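Local coordinates for protein Adhesin/hemolysin (Burkholderia pseudomallei 1026a, PDB 4G6V) that probably serves as the tRNA-cleaving toxin of a contact-dependent growth inhibition system, through which bacteria arrest closely related neighbours, at residues N67-D79 / V159-I171. Numbering follows the deposited sequence.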
# COMPACT_ATOMS: atom_id res chain seq x y z
N ASN A 67 -4.92 10.47 -8.08
CA ASN A 67 -5.24 11.79 -8.58
C ASN A 67 -6.75 11.97 -8.73
O ASN A 67 -7.28 13.04 -8.46
CB ASN A 67 -4.50 12.08 -9.89
CG ASN A 67 -3.05 12.53 -9.64
OD1 ASN A 67 -2.66 12.85 -8.51
ND2 ASN A 67 -2.26 12.55 -10.70
N GLN A 68 -7.43 10.89 -9.11
CA GLN A 68 -8.87 10.92 -9.26
C GLN A 68 -9.65 11.03 -7.94
O GLN A 68 -10.67 11.71 -7.89
CB GLN A 68 -9.36 9.73 -10.07
CG GLN A 68 -8.96 9.80 -11.53
CD GLN A 68 -9.37 8.57 -12.30
OE1 GLN A 68 -9.29 7.43 -11.79
NE2 GLN A 68 -9.83 8.77 -13.52
N SER A 69 -9.19 10.34 -6.90
CA SER A 69 -9.85 10.43 -5.59
C SER A 69 -9.80 11.84 -5.02
O SER A 69 -10.74 12.27 -4.37
CB SER A 69 -9.24 9.44 -4.60
OG SER A 69 -9.79 8.15 -4.80
N ALA A 70 -8.70 12.55 -5.29
CA ALA A 70 -8.54 13.93 -4.85
C ALA A 70 -9.61 14.82 -5.47
O ALA A 70 -10.27 15.60 -4.78
CB ALA A 70 -7.14 14.44 -5.20
N VAL A 71 -9.78 14.72 -6.78
CA VAL A 71 -10.73 15.57 -7.47
C VAL A 71 -12.15 15.25 -7.02
O VAL A 71 -12.96 16.15 -6.80
CB VAL A 71 -10.57 15.41 -9.01
CG1 VAL A 71 -11.85 15.84 -9.79
CG2 VAL A 71 -9.35 16.18 -9.49
N THR A 72 -12.44 13.96 -6.85
CA THR A 72 -13.78 13.52 -6.50
C THR A 72 -14.18 14.05 -5.14
O THR A 72 -15.33 14.43 -4.94
CB THR A 72 -13.90 11.97 -6.50
OG1 THR A 72 -13.91 11.49 -7.85
CG2 THR A 72 -15.18 11.50 -5.80
N LEU A 73 -13.23 14.08 -4.21
CA LEU A 73 -13.51 14.53 -2.86
C LEU A 73 -13.63 16.05 -2.79
O LEU A 73 -14.54 16.59 -2.16
CB LEU A 73 -12.47 13.99 -1.86
CG LEU A 73 -12.67 12.49 -1.64
CD1 LEU A 73 -11.75 11.94 -0.57
CD2 LEU A 73 -14.12 12.15 -1.32
N ALA A 74 -12.71 16.74 -3.47
CA ALA A 74 -12.74 18.19 -3.50
C ALA A 74 -14.11 18.64 -4.03
O ALA A 74 -14.66 19.65 -3.58
CB ALA A 74 -11.60 18.72 -4.34
N ASN A 75 -14.68 17.87 -4.95
CA ASN A 75 -15.98 18.23 -5.52
C ASN A 75 -17.14 17.78 -4.64
O ASN A 75 -18.30 18.01 -4.98
CB ASN A 75 -16.16 17.69 -6.95
CG ASN A 75 -15.28 18.41 -7.97
OD1 ASN A 75 -14.90 19.57 -7.77
ND2 ASN A 75 -14.94 17.72 -9.07
N LYS A 76 -16.83 17.12 -3.53
CA LYS A 76 -17.86 16.69 -2.58
C LYS A 76 -17.84 17.55 -1.32
O LYS A 76 -18.66 17.37 -0.42
CB LYS A 76 -17.69 15.21 -2.22
CG LYS A 76 -18.10 14.26 -3.34
CD LYS A 76 -19.61 14.22 -3.50
CE LYS A 76 -20.01 13.23 -4.59
NZ LYS A 76 -21.33 12.58 -4.34
N GLY A 77 -16.89 18.49 -1.27
CA GLY A 77 -16.84 19.45 -0.19
C GLY A 77 -15.66 19.34 0.75
O GLY A 77 -15.58 20.09 1.72
N TYR A 78 -14.74 18.41 0.50
CA TYR A 78 -13.55 18.33 1.34
C TYR A 78 -12.49 19.30 0.86
O TYR A 78 -12.43 19.64 -0.33
CB TYR A 78 -12.97 16.92 1.37
CG TYR A 78 -13.93 15.90 1.90
CD1 TYR A 78 -13.84 15.46 3.21
CD2 TYR A 78 -14.92 15.37 1.09
CE1 TYR A 78 -14.72 14.51 3.70
CE2 TYR A 78 -15.80 14.42 1.57
CZ TYR A 78 -15.71 14.00 2.87
OH TYR A 78 -16.60 13.05 3.33
N ASP A 79 -11.66 19.75 1.78
CA ASP A 79 -10.51 20.54 1.40
C ASP A 79 -9.35 19.57 1.25
O ASP A 79 -8.91 18.96 2.24
CB ASP A 79 -10.22 21.61 2.45
CG ASP A 79 -11.38 22.59 2.60
OD1 ASP A 79 -11.82 23.19 1.58
OD2 ASP A 79 -11.88 22.75 3.74
N VAL A 159 -11.87 6.06 7.63
CA VAL A 159 -11.86 5.50 6.29
C VAL A 159 -12.96 6.14 5.43
O VAL A 159 -14.13 6.17 5.82
CB VAL A 159 -12.04 3.99 6.33
CG1 VAL A 159 -12.23 3.46 4.92
CG2 VAL A 159 -10.84 3.35 6.99
N ILE A 160 -12.56 6.68 4.28
CA ILE A 160 -13.53 7.20 3.32
C ILE A 160 -13.66 6.29 2.10
O ILE A 160 -12.70 6.11 1.37
CB ILE A 160 -13.16 8.63 2.86
CG1 ILE A 160 -13.18 9.58 4.07
CG2 ILE A 160 -14.13 9.10 1.79
CD1 ILE A 160 -12.73 11.00 3.80
N VAL A 161 -14.85 5.72 1.90
CA VAL A 161 -15.10 4.90 0.72
C VAL A 161 -15.67 5.71 -0.45
O VAL A 161 -16.60 6.52 -0.28
CB VAL A 161 -16.08 3.73 1.01
CG1 VAL A 161 -16.32 2.90 -0.24
CG2 VAL A 161 -15.55 2.85 2.14
N ILE A 162 -15.09 5.51 -1.64
CA ILE A 162 -15.66 6.04 -2.88
C ILE A 162 -16.08 4.86 -3.73
O ILE A 162 -15.23 4.08 -4.16
CB ILE A 162 -14.64 6.85 -3.69
CG1 ILE A 162 -13.98 7.93 -2.82
CG2 ILE A 162 -15.34 7.49 -4.85
CD1 ILE A 162 -12.85 8.66 -3.55
N ASP A 163 -17.37 4.70 -3.98
CA ASP A 163 -17.81 3.55 -4.77
C ASP A 163 -17.68 3.82 -6.28
O ASP A 163 -17.21 4.90 -6.69
CB ASP A 163 -19.22 3.10 -4.35
CG ASP A 163 -20.31 4.12 -4.72
OD1 ASP A 163 -19.97 5.24 -5.17
OD2 ASP A 163 -21.51 3.80 -4.57
N LYS A 164 -18.09 2.86 -7.10
CA LYS A 164 -17.97 3.01 -8.56
C LYS A 164 -18.70 4.25 -9.11
O LYS A 164 -18.31 4.78 -10.17
CB LYS A 164 -18.43 1.75 -9.30
CG LYS A 164 -17.50 0.54 -9.17
CD LYS A 164 -18.05 -0.64 -9.97
CE LYS A 164 -17.32 -1.97 -9.68
NZ LYS A 164 -15.88 -1.91 -10.01
N LEU A 165 -19.74 4.71 -8.41
CA LEU A 165 -20.54 5.82 -8.92
C LEU A 165 -20.10 7.18 -8.35
O LEU A 165 -20.70 8.20 -8.63
CB LEU A 165 -22.05 5.56 -8.71
CG LEU A 165 -22.58 4.19 -9.20
CD1 LEU A 165 -23.90 3.75 -8.55
CD2 LEU A 165 -22.69 4.13 -10.73
N GLY A 166 -19.03 7.18 -7.56
CA GLY A 166 -18.57 8.39 -6.91
C GLY A 166 -19.33 8.77 -5.63
O GLY A 166 -19.24 9.91 -5.16
N ASN A 167 -20.08 7.83 -5.08
CA ASN A 167 -20.74 8.04 -3.78
C ASN A 167 -19.82 7.84 -2.58
O ASN A 167 -19.15 6.80 -2.46
CB ASN A 167 -21.95 7.10 -3.63
CG ASN A 167 -22.97 7.30 -4.71
OD1 ASN A 167 -23.33 8.44 -5.03
ND2 ASN A 167 -23.44 6.20 -5.30
N ILE A 168 -19.80 8.82 -1.69
CA ILE A 168 -18.98 8.74 -0.49
C ILE A 168 -19.73 8.16 0.70
O ILE A 168 -20.80 8.66 1.08
CB ILE A 168 -18.42 10.12 -0.07
CG1 ILE A 168 -17.80 10.85 -1.26
CG2 ILE A 168 -17.41 9.95 1.04
CD1 ILE A 168 -16.81 10.01 -2.01
N THR A 169 -19.17 7.10 1.27
CA THR A 169 -19.54 6.67 2.62
C THR A 169 -18.35 6.81 3.58
O THR A 169 -17.19 6.74 3.17
CB THR A 169 -20.07 5.20 2.67
OG1 THR A 169 -19.06 4.29 2.25
CG2 THR A 169 -21.31 5.04 1.82
N ILE A 170 -18.66 6.98 4.86
CA ILE A 170 -17.63 7.12 5.88
C ILE A 170 -17.66 5.96 6.86
O ILE A 170 -18.72 5.51 7.29
CB ILE A 170 -17.82 8.43 6.67
CG1 ILE A 170 -17.73 9.63 5.74
CG2 ILE A 170 -16.78 8.54 7.75
CD1 ILE A 170 -16.33 9.87 5.25
N ILE A 171 -16.47 5.46 7.20
CA ILE A 171 -16.30 4.51 8.29
C ILE A 171 -15.38 5.14 9.32
O ILE A 171 -14.18 5.32 9.05
CB ILE A 171 -15.66 3.23 7.82
CG1 ILE A 171 -16.44 2.65 6.65
CG2 ILE A 171 -15.61 2.26 8.96
CD1 ILE A 171 -15.78 1.45 5.93
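The Tyr78 ring meets the 159-171 hairpin with its CE1 side and its hydroxyl end: CE1 lies 4.0 Å from Ile160 CD1, a methyl that approaches the ring obliquely. From the hairpin's outer strand, Ile170 CD1 reaches Tyr78 OH at 3.7 Å, and Ile168 CG2 slides past the same oxygen. The carbonyl oxygen of Leu73 lies in plane at another part of the ring edge. This oxygen accepts backbone bonds from Lys76 N and Tyr78 N on opposite faces of its carbonyl plane; the Tyr78 N bond, with a weak one from Gly77 N to Ala74 O, makes the Schellman motif that ends helix 57-74 and turns Tyr78 toward the hairpin. The pairing is a worked example of how a helix is seated on a sheet of the PDDEXK nuclease clan: helix segment 67-74 runs nearly perpendicular to strand 159-162, at 94° with the axes 10.7 Å apart, while Leu73 also packs on Val80, Ile96 and Val131 of other strands. Between helix and hairpin, Leu73 and Ile168 cross obliquely, CD2 of Leu73 coming within 3.5 Å of Ile168 CD1. Lys76 CG passes Ile168 CG1 at 4.0 Å; beyond it, the bend at chi2 (-73°) turns the chain so that CE comes near the carbonyl oxygen of Gly166. One turn earlier, Thr72 CG2 and Ile162 CG2 meet tip to tip, 4.1 Å apart. The hairpin's turn is braced by Asp163, whose OD1 accepts Asn167 N at 2.6 Å, nearly along the C-O axis, while its OD2 offers the syn lone pair to Asn167 ND2. Ile162 CD1 lies against Ser69 CB and OG; this buried hydroxyl is hydrogen-bonded to Asn103 OD1, and the Ser69 side chain is about 6 Å from that of Glu66, probably an active-site residue.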